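Local coordinates for protein AgaA (Rhizobium radiobacter, PDB 6HLX) that binds the opine agropinic acid as the periplasmic substrate-binding protein of an ABC transporter that brings this compound into the bacterium, at residues Ser97-Leu102 and Gly395-Val400; Ser103-Ile108 and Leu118-Pro123; Lys254-Gln259 and Leu313-Tyr318. All blocks are in the same frame, centred on the assembly; numbering follows the deposited sequence. Where two conformers were deposited one is given.

Overall arrangement
From the N terminus, the chain first reaches 97-102, half of interaction 1, whose partner 395-400 follows only after 292 residues. Interactions 2 and 3 both nest inside this long loop, one after the other. Directly after helix 99-102 the chain enters strand 105-110, and interaction 2 closes a short beta hairpin with strand 115-120 at the edge of the five-stranded antiparallel sheet. Interaction 3 later closes a loop of 53 residues, packing the start of helix 255-264 against the end of helix 306-315. Centres of interactions 1 and 2 lie about 14 Å apart, those of 2 and 3 about 40 Å. Interaction 1 thus joins the region carrying the hairpin to the loop after helix 388-393.

Interaction 1. Residues Ser97-Leu102 and Gly395-Val400; sequences SFRNEL and GGDKLV. With SO4 (sulfate ion), chain U.
N100 grips the 395-398 turn with both ends of its amide. OD1 accepts from K398 N at 3.0 Å, the N-H approaching from well above the carbonyl plane, while ND2 donates to G395 O at 3.0 Å (150°), nearly within the amide plane. Beside it, R99 NH1 forms a salt bridge with D397 OD2 at 3.0 Å. The carboxylate is met on its anti side and stands 68° from the guanidinium plane. K398 CB sits over one guanidinium face, and the bend of the arginine at chi3 (58°) turns the group across this lysine chain. Water 1 accepts from both R99 NE and K398 NZ; water 2 joins R99 NH2 to D397 O and an oxygen of a sulfate probably from the crystallisation liquor. In this family 5 binding protein the contact links helix 99-102, beside the antiparallel sheet, to the loop after helix 388-393, consistent with a bridge between lobes near the binding cleft: S97 lies about 8 Å from agropinic acid, side chain to ligand. Farther out, L399 N donates to sulfate O4 at 2.9 Å and V400 N to O2. R401 NH2 donates to K398 O, and Q20 N binds S97 OG.

Interaction 2. Residues Ser103-Ile108 and Leu118-Pro123; sequences SSISKI and LTLSTP
I108 and L118 lie side by side and point the same way, I108 CG1 touching L118 CD2 at 3.8 Å. I105 slants across both leucines of the facing strand: its CG1 meets L120 CD2 at 3.7 Å and its tip, CD1, reaches L118 CD1. Helix 79-90 lies against this apolar surface through L86 and L90, and M127 of helix 127-131 touches L120. On the opposite face, K107 and T119 run alongside each other, K107 CE passing T119 OG1 at 3.8 Å. With CG anti to the backbone nitrogen (chi1 -175°), the K107 chain runs out beside T119, and water 4 spans T119 OG1 and, weakly, K107 NZ. Between these two faces runs the antiparallel ladder of a beta hairpin, 105-110 with 115-120, interrupted by a classic beta bulge. S106 N and K107 N both donate to T119 O, at 2.8 and 3.2 Å, the first in the carbonyl plane and the second tilted from it; T119 N returns a bond to K107 O at 3.0 Å. Past the strand end, S121 N donates to S104 O at 2.8 Å, and water 3 connects S121 OG with S103 O. The bulge thus shifts the register by one residue while two bonds hold the T119 carbonyl, and the hairpin keeps I108 and L118 against helix 79-90 and K107 and T119 on the other face.

Interaction 3. Residues Lys254-Gln259 and Leu313-Tyr318; sequences KPEVRQ and LAKAGY
The Y318 ring has K254 CD at its edge, in the ring plane, and V257 CG2 approaching its CD2 obliquely at 3.9 Å. K254 CE also reaches the phenol oxygen, 3.5 Å from Y318 OH, while F322 meets the same ring edge-to-face. The other flat group, the R258 guanidinium, faces its own helix start: the carbonyl carbon of K254 lies over its centre and P255 N nearer the rim, and NH1 donates to L443 O. Y318 is brought here by a Schellman motif that ends helix 306-315. G317 has a positive phi (102°), Y318 N bonds back to L313 O at 2.8 Å and G317 N to A314 O. The partner helix, 255-264, opens with K254 at the N-cap, its carbonyl oxygen accepting from both V257 N and R258 N. The contact therefore sets the beginning of one helix against the end of another. On the more exposed side, K315 NZ donates to E256 OE1 at 2.8 Å on the syn lone pair. The two chains cross at about a right angle; E256 was modelled in two conformers and the bridge is described for one of them, so it may not be permanent. OE2 of that conformer turns toward the backbone of A316. Deeper, V257 CG2, anti to its carbonyl carbon, reaches L313 CD2 at 4.1 Å and comes to 3.7 Å from A316 CB.

Interaction 1. Residues Ser97-Leu102 and Gly395-Val400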
loop_
_atom_site.group_PDB
_atom_site.type_symbol
_atom_site.label_atom_id
_atom_site.label_comp_id
_atom_site.label_asym_id
_atom_site.label_seq_id
_atom_site.Cartn_x
_atom_site.Cartn_y
_atom_site.Cartn_z
ATOM N N SER A 97 -10.436 4.797 1.117
ATOM C CA SER A 97 -9.938 3.718 0.257
ATOM C C SER A 97 -10.161 2.310 0.821
ATOM O O SER A 97 -10.220 1.357 0.026
ATOM C CB SER A 97 -8.452 3.919 -0.039
ATOM O OG SER A 97 -8.241 5.197 -0.628
ATOM N N PHE A 98 -10.203 2.168 2.179
ATOM C CA PHE A 98 -10.326 0.859 2.814
ATOM C C PHE A 98 -11.658 0.662 3.491
ATOM O O PHE A 98 -11.775 -0.156 4.411
ATOM C CB PHE A 98 -9.146 0.597 3.762
ATOM C CG PHE A 98 -7.840 0.511 3.004
ATOM C CD1 PHE A 98 -7.472 -0.668 2.351
ATOM C CD2 PHE A 98 -6.998 1.619 2.906
ATOM C CE1 PHE A 98 -6.278 -0.744 1.624
ATOM C CE2 PHE A 98 -5.806 1.550 2.171
ATOM C CZ PHE A 98 -5.464 0.372 1.518
ATOM N N ARG A 99 -12.678 1.372 3.004
ATOM C CA ARG A 99 -14.030 1.225 3.566
ATOM C C ARG A 99 -14.490 -0.264 3.532
ATOM O O ARG A 99 -15.082 -0.744 4.495
ATOM C CB ARG A 99 -15.034 2.093 2.769
ATOM C CG ARG A 99 -16.498 1.802 3.130
ATOM C CD ARG A 99 -17.445 2.860 2.622
ATOM N NE ARG A 99 -17.386 3.037 1.166
ATOM C CZ ARG A 99 -18.160 2.392 0.288
ATOM N NH1 ARG A 99 -19.036 1.486 0.703
ATOM N NH2 ARG A 99 -18.068 2.659 -1.010
ATOM N N ASN A 100 -14.223 -0.979 2.435
ATOM C CA ASN A 100 -14.693 -2.375 2.332
ATOM C C ASN A 100 -14.168 -3.244 3.484
ATOM O O ASN A 100 -14.909 -4.072 4.037
ATOM C CB ASN A 100 -14.251 -2.996 1.004
ATOM C CG ASN A 100 -15.329 -3.798 0.313
ATOM O OD1 ASN A 100 -16.507 -3.429 0.323
ATOM N ND2 ASN A 100 -14.946 -4.908 -0.330
ATOM N N GLU A 101 -12.886 -3.046 3.824
ATOM C CA GLU A 101 -12.186 -3.863 4.827
ATOM C C GLU A 101 -12.589 -3.527 6.249
ATOM O O GLU A 101 -12.551 -4.401 7.119
ATOM C CB GLU A 101 -10.669 -3.783 4.610
ATOM C CG GLU A 101 -10.231 -4.351 3.256
ATOM C CD GLU A 101 -10.534 -3.506 2.028
ATOM O OE1 GLU A 101 -10.619 -4.061 0.909
ATOM O OE2 GLU A 101 -10.724 -2.284 2.194
ATOM N N LEU A 102 -13.001 -2.275 6.497
ATOM C CA LEU A 102 -13.429 -1.898 7.846
ATOM C C LEU A 102 -14.957 -1.974 7.991
ATOM O O LEU A 102 -15.446 -1.826 9.112
ATOM C CB LEU A 102 -12.933 -0.479 8.202
ATOM C CG LEU A 102 -11.485 -0.380 8.680
ATOM C CD1 LEU A 102 -10.513 -0.407 7.505
ATOM C CD2 LEU A 102 -11.272 0.911 9.442
ATOM N N GLY A 395 -15.599 -9.334 -3.141
ATOM C CA GLY A 395 -16.599 -8.495 -3.777
ATOM C C GLY A 395 -16.987 -7.416 -2.775
ATOM O O GLY A 395 -16.186 -6.520 -2.476
ATOM N N GLY A 396 -18.177 -7.547 -2.181
ATOM C CA GLY A 396 -18.634 -6.585 -1.179
ATOM C C GLY A 396 -19.269 -5.334 -1.761
ATOM O O GLY A 396 -19.586 -5.282 -2.958
ATOM N N ASP A 397 -19.469 -4.309 -0.915
ATOM C CA ASP A 397 -20.142 -3.076 -1.358
ATOM C C ASP A 397 -19.272 -2.178 -2.211
ATOM O O ASP A 397 -19.783 -1.506 -3.105
ATOM C CB ASP A 397 -20.686 -2.275 -0.167
ATOM C CG ASP A 397 -21.689 -1.212 -0.594
ATOM O OD1 ASP A 397 -22.856 -1.577 -0.880
ATOM O OD2 ASP A 397 -21.300 -0.015 -0.661
ATOM N N LYS A 398 -17.976 -2.125 -1.916
ATOM C CA LYS A 398 -17.052 -1.239 -2.645
ATOM C C LYS A 398 -16.277 -2.084 -3.662
ATOM O O LYS A 398 -15.324 -2.786 -3.300
ATOM C CB LYS A 398 -16.132 -0.521 -1.636
ATOM C CG LYS A 398 -15.325 0.606 -2.299
ATOM C CD LYS A 398 -14.362 1.296 -1.332
ATOM C CE LYS A 398 -13.430 2.265 -2.045
ATOM N NZ LYS A 398 -14.157 3.447 -2.572
ATOM N N LEU A 399 -16.763 -2.087 -4.909
ATOM C CA LEU A 399 -16.211 -2.960 -5.961
ATOM C C LEU A 399 -15.072 -2.360 -6.765
ATOM O O LEU A 399 -14.500 -3.053 -7.603
ATOM C CB LEU A 399 -17.330 -3.452 -6.902
ATOM C CG LEU A 399 -18.319 -4.452 -6.268
ATOM C CD1 LEU A 399 -19.519 -4.729 -7.204
ATOM C CD2 LEU A 399 -17.603 -5.762 -5.884
ATOM N N VAL A 400 -14.732 -1.098 -6.510
ATOM C CA VAL A 400 -13.609 -0.428 -7.180
ATOM C C VAL A 400 -12.679 0.014 -6.061
ATOM O O VAL A 400 -13.021 0.894 -5.288
ATOM C CB VAL A 400 -14.042 0.743 -8.099
ATOM C CG1 VAL A 400 -12.818 1.461 -8.674
ATOM C CG2 VAL A 400 -14.955 0.232 -9.227
HETATM S S SO4 U . -18.137 1.038 -6.181
HETATM O O1 SO4 U . -18.187 1.682 -7.526
HETATM O O2 SO4 U . -16.766 1.049 -5.683
HETATM O O3 SO4 U . -18.977 1.814 -5.261
HETATM O O4 SO4 U . -18.667 -0.316 -6.301
HETATM O O HOH W 1 -15.268 4.619 0.158
HETATM O O HOH W 2 -19.807 1.355 -2.750
#

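Interaction 2. Residues Ser103-Ile108 and Leu118-Pro123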
loop_
_atom_site.group_PDB
_atom_site.type_symbol
_atom_site.label_atom_id
_atom_site.label_comp_id
_atom_site.label_asym_id
_atom_site.label_seq_id
_atom_site.Cartn_x
_atom_site.Cartn_y
_atom_site.Cartn_z
ATOM N N SER A 103 -15.709 -2.251 6.871
ATOM C CA SER A 103 -17.184 -2.206 6.824
ATOM C C SER A 103 -17.912 -3.184 7.756
ATOM O O SER A 103 -19.107 -2.991 8.010
ATOM C CB SER A 103 -17.711 -2.377 5.393
ATOM O OG SER A 103 -17.443 -3.690 4.928
ATOM N N SER A 104 -17.207 -4.190 8.297
ATOM C CA SER A 104 -17.817 -5.118 9.257
ATOM C C SER A 104 -18.069 -4.442 10.614
ATOM O O SER A 104 -18.798 -5.000 11.417
ATOM C CB SER A 104 -16.973 -6.371 9.420
ATOM O OG SER A 104 -15.653 -6.024 9.791
ATOM N N ILE A 105 -17.495 -3.253 10.867
ATOM C CA ILE A 105 -17.768 -2.532 12.118
ATOM C C ILE A 105 -19.254 -2.122 12.073
ATOM O O ILE A 105 -19.633 -1.335 11.204
ATOM C CB ILE A 105 -16.846 -1.300 12.319
ATOM C CG1 ILE A 105 -15.367 -1.734 12.497
ATOM C CG2 ILE A 105 -17.352 -0.469 13.504
ATOM C CD1 ILE A 105 -14.306 -0.545 12.335
ATOM N N SER A 106 -20.086 -2.675 12.973
ATOM C CA SER A 106 -21.519 -2.348 12.966
ATOM C C SER A 106 -21.950 -1.450 14.121
ATOM O O SER A 106 -23.008 -0.823 14.044
ATOM C CB SER A 106 -22.382 -3.612 12.898
ATOM O OG SER A 106 -22.076 -4.514 13.946
ATOM N N LYS A 107 -21.173 -1.417 15.202
ATOM C CA LYS A 107 -21.490 -0.582 16.362
ATOM C C LYS A 107 -20.204 -0.021 16.946
ATOM O O LYS A 107 -19.214 -0.754 17.046
ATOM C CB LYS A 107 -22.236 -1.435 17.410
ATOM C CG LYS A 107 -22.734 -0.647 18.624
ATOM C CD LYS A 107 -23.813 -1.405 19.392
ATOM C CE LYS A 107 -23.249 -2.431 20.345
ATOM N NZ LYS A 107 -24.311 -3.056 21.183
ATOM N N ILE A 108 -20.204 1.279 17.299
ATOM C CA ILE A 108 -19.060 1.920 17.941
ATOM C C ILE A 108 -19.602 2.554 19.220
ATOM O O ILE A 108 -20.441 3.462 19.155
ATOM C CB ILE A 108 -18.348 2.982 17.060
ATOM C CG1 ILE A 108 -17.896 2.399 15.696
ATOM C CG2 ILE A 108 -17.143 3.582 17.842
ATOM C CD1 ILE A 108 -17.553 3.475 14.585
ATOM N N LEU A 118 -15.802 -1.717 19.741
ATOM C CA LEU A 118 -16.337 -2.049 18.421
ATOM C C LEU A 118 -17.032 -3.390 18.492
ATOM O O LEU A 118 -16.578 -4.301 19.192
ATOM C CB LEU A 118 -15.220 -2.140 17.353
ATOM C CG LEU A 118 -14.259 -0.958 17.256
ATOM C CD1 LEU A 118 -13.191 -1.222 16.193
ATOM C CD2 LEU A 118 -14.994 0.357 17.007
ATOM N N THR A 119 -18.150 -3.510 17.772
ATOM C CA THR A 119 -18.847 -4.770 17.592
ATOM C C THR A 119 -18.919 -4.933 16.081
ATOM O O THR A 119 -19.308 -3.991 15.378
ATOM C CB THR A 119 -20.234 -4.810 18.241
ATOM O OG1 THR A 119 -20.107 -4.520 19.636
ATOM C CG2 THR A 119 -20.892 -6.185 18.086
ATOM N N LEU A 120 -18.524 -6.108 15.585
ATOM C CA LEU A 120 -18.558 -6.396 14.153
ATOM C C LEU A 120 -19.802 -7.200 13.798
ATOM O O LEU A 120 -20.301 -7.968 14.623
ATOM C CB LEU A 120 -17.309 -7.182 13.716
ATOM C CG LEU A 120 -15.914 -6.664 14.128
ATOM C CD1 LEU A 120 -14.824 -7.458 13.397
ATOM C CD2 LEU A 120 -15.761 -5.169 13.881
ATOM N N SER A 121 -20.289 -7.038 12.553
ATOM C CA SER A 121 -21.442 -7.785 12.060
ATOM C C SER A 121 -21.013 -9.231 11.728
ATOM O O SER A 121 -21.830 -10.151 11.809
ATOM C CB SER A 121 -22.063 -7.076 10.855
ATOM O OG SER A 121 -21.070 -6.698 9.911
ATOM N N THR A 122 -19.725 -9.421 11.320
ATOM C CA THR A 122 -19.133 -10.745 11.046
ATOM C C THR A 122 -17.735 -10.776 11.697
ATOM O O THR A 122 -17.084 -9.734 11.745
ATOM C CB THR A 122 -19.045 -11.035 9.524
ATOM O OG1 THR A 122 -18.343 -9.973 8.857
ATOM C CG2 THR A 122 -20.421 -11.272 8.877
ATOM N N PRO A 123 -17.232 -11.941 12.157
ATOM C CA PRO A 123 -15.907 -11.950 12.812
ATOM C C PRO A 123 -14.758 -11.604 11.893
ATOM O O PRO A 123 -14.824 -11.852 10.682
ATOM C CB PRO A 123 -15.751 -13.385 13.304
ATOM C CG PRO A 123 -17.121 -13.981 13.280
ATOM C CD PRO A 123 -17.856 -13.285 12.183
HETATM O O HOH W 3 -21.427 -4.052 9.394
HETATM O O HOH W 4 -22.118 -5.470 21.197
#

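Interaction 3. Residues Lys254-Gln259 and Leu313-Tyr318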
loop_
_atom_site.group_PDB
_atom_site.type_symbol
_atom_site.label_atom_id
_atom_site.label_comp_id
_atom_site.label_asym_id
_atom_site.label_seq_id
_atom_site.Cartn_x
_atom_site.Cartn_y
_atom_site.Cartn_z
ATOM N N LYS A 254 -13.587 -12.478 -18.681
ATOM C CA LYS A 254 -13.351 -13.892 -18.964
ATOM C C LYS A 254 -12.087 -14.463 -18.334
ATOM O O LYS A 254 -10.994 -14.032 -18.697
ATOM C CB LYS A 254 -13.358 -14.156 -20.485
ATOM C CG LYS A 254 -14.672 -13.755 -21.143
ATOM C CD LYS A 254 -14.589 -13.734 -22.651
ATOM C CE LYS A 254 -15.834 -13.147 -23.290
ATOM N NZ LYS A 254 -17.057 -13.944 -22.999
ATOM N N PRO A 255 -12.192 -15.474 -17.443
ATOM C CA PRO A 255 -10.968 -16.091 -16.886
ATOM C C PRO A 255 -9.963 -16.565 -17.951
ATOM O O PRO A 255 -8.759 -16.456 -17.719
ATOM C CB PRO A 255 -11.519 -17.264 -16.058
ATOM C CG PRO A 255 -12.880 -16.777 -15.621
ATOM C CD PRO A 255 -13.405 -16.103 -16.870
ATOM N N GLU A 256 -10.445 -17.088 -19.108
ATOM C CA GLU A 256 -9.551 -17.554 -20.179
ATOM C C GLU A 256 -8.707 -16.425 -20.782
ATOM O O GLU A 256 -7.570 -16.672 -21.196
ATOM C CB GLU A 256 -10.330 -18.295 -21.272
ATOM C CG GLU A 256 -10.884 -19.640 -20.826
ATOM C CD GLU A 256 -11.830 -20.320 -21.799
ATOM O OE1 GLU A 256 -11.934 -21.565 -21.745
ATOM O OE2 GLU A 256 -12.472 -19.614 -22.613
ATOM N N VAL A 257 -9.251 -15.188 -20.827
ATOM C CA VAL A 257 -8.509 -14.027 -21.356
ATOM C C VAL A 257 -7.438 -13.605 -20.335
ATOM O O VAL A 257 -6.288 -13.318 -20.709
ATOM C CB VAL A 257 -9.437 -12.840 -21.758
ATOM C CG1 VAL A 257 -8.648 -11.552 -22.033
ATOM C CG2 VAL A 257 -10.314 -13.207 -22.963
ATOM N N ARG A 258 -7.819 -13.558 -19.046
ATOM C CA ARG A 258 -6.879 -13.157 -17.999
ATOM C C ARG A 258 -5.739 -14.182 -17.915
ATOM O O ARG A 258 -4.575 -13.785 -17.883
ATOM C CB ARG A 258 -7.606 -12.961 -16.657
ATOM C CG ARG A 258 -8.761 -11.944 -16.783
ATOM C CD ARG A 258 -9.338 -11.570 -15.430
ATOM N NE ARG A 258 -10.037 -12.684 -14.786
ATOM C CZ ARG A 258 -11.339 -12.714 -14.529
ATOM N NH1 ARG A 258 -11.865 -13.737 -13.873
ATOM N NH2 ARG A 258 -12.129 -11.728 -14.945
ATOM N N GLN A 259 -6.072 -15.492 -18.004
ATOM C CA GLN A 259 -5.067 -16.567 -18.029
ATOM C C GLN A 259 -4.205 -16.471 -19.282
ATOM O O GLN A 259 -2.993 -16.659 -19.174
ATOM C CB GLN A 259 -5.707 -17.969 -17.942
ATOM C CG GLN A 259 -6.312 -18.293 -16.573
ATOM C CD GLN A 259 -6.172 -19.762 -16.201
ATOM O OE1 GLN A 259 -5.594 -20.565 -16.922
ATOM N NE2 GLN A 259 -6.660 -20.143 -15.043
ATOM N N LEU A 313 -7.256 -17.399 -26.030
ATOM C CA LEU A 313 -7.978 -16.252 -26.602
ATOM C C LEU A 313 -8.997 -16.737 -27.618
ATOM O O LEU A 313 -10.129 -16.249 -27.631
ATOM C CB LEU A 313 -7.022 -15.294 -27.336
ATOM C CG LEU A 313 -6.260 -14.266 -26.535
ATOM C CD1 LEU A 313 -5.682 -13.228 -27.474
ATOM C CD2 LEU A 313 -7.152 -13.577 -25.490
ATOM N N ALA A 314 -8.586 -17.695 -28.482
ATOM C CA ALA A 314 -9.456 -18.258 -29.516
ATOM C C ALA A 314 -10.649 -18.957 -28.873
ATOM O O ALA A 314 -11.782 -18.720 -29.291
ATOM C CB ALA A 314 -8.676 -19.221 -30.403
ATOM N N LYS A 315 -10.404 -19.719 -27.785
ATOM C CA LYS A 315 -11.434 -20.434 -27.033
ATOM C C LYS A 315 -12.419 -19.460 -26.380
ATOM O O LYS A 315 -13.617 -19.746 -26.343
ATOM C CB LYS A 315 -10.780 -21.343 -25.981
ATOM C CG LYS A 315 -11.610 -22.544 -25.569
ATOM C CD LYS A 315 -10.907 -23.317 -24.448
ATOM C CE LYS A 315 -11.751 -24.434 -23.875
ATOM N NZ LYS A 315 -12.832 -23.924 -22.988
ATOM N N ALA A 316 -11.909 -18.293 -25.904
ATOM C CA ALA A 316 -12.682 -17.225 -25.270
ATOM C C ALA A 316 -13.532 -16.409 -26.270
ATOM O O ALA A 316 -14.364 -15.608 -25.846
ATOM C CB ALA A 316 -11.741 -16.293 -24.511
ATOM N N GLY A 317 -13.314 -16.612 -27.568
ATOM C CA GLY A 317 -14.051 -15.913 -28.616
ATOM C C GLY A 317 -13.306 -14.770 -29.281
ATOM O O GLY A 317 -13.932 -13.955 -29.968
ATOM N N TYR A 318 -11.957 -14.728 -29.124
ATOM C CA TYR A 318 -11.065 -13.705 -29.703
ATOM C C TYR A 318 -10.000 -14.334 -30.625
ATOM O O TYR A 318 -8.811 -14.273 -30.303
ATOM C CB TYR A 318 -10.434 -12.815 -28.592
ATOM C CG TYR A 318 -11.492 -12.190 -27.714
ATOM C CD1 TYR A 318 -12.206 -11.074 -28.138
ATOM C CD2 TYR A 318 -11.848 -12.769 -26.498
ATOM C CE1 TYR A 318 -13.245 -10.548 -27.377
ATOM C CE2 TYR A 318 -12.889 -12.251 -25.727
ATOM C CZ TYR A 318 -13.583 -11.139 -26.172
ATOM O OH TYR A 318 -14.596 -10.608 -25.415
#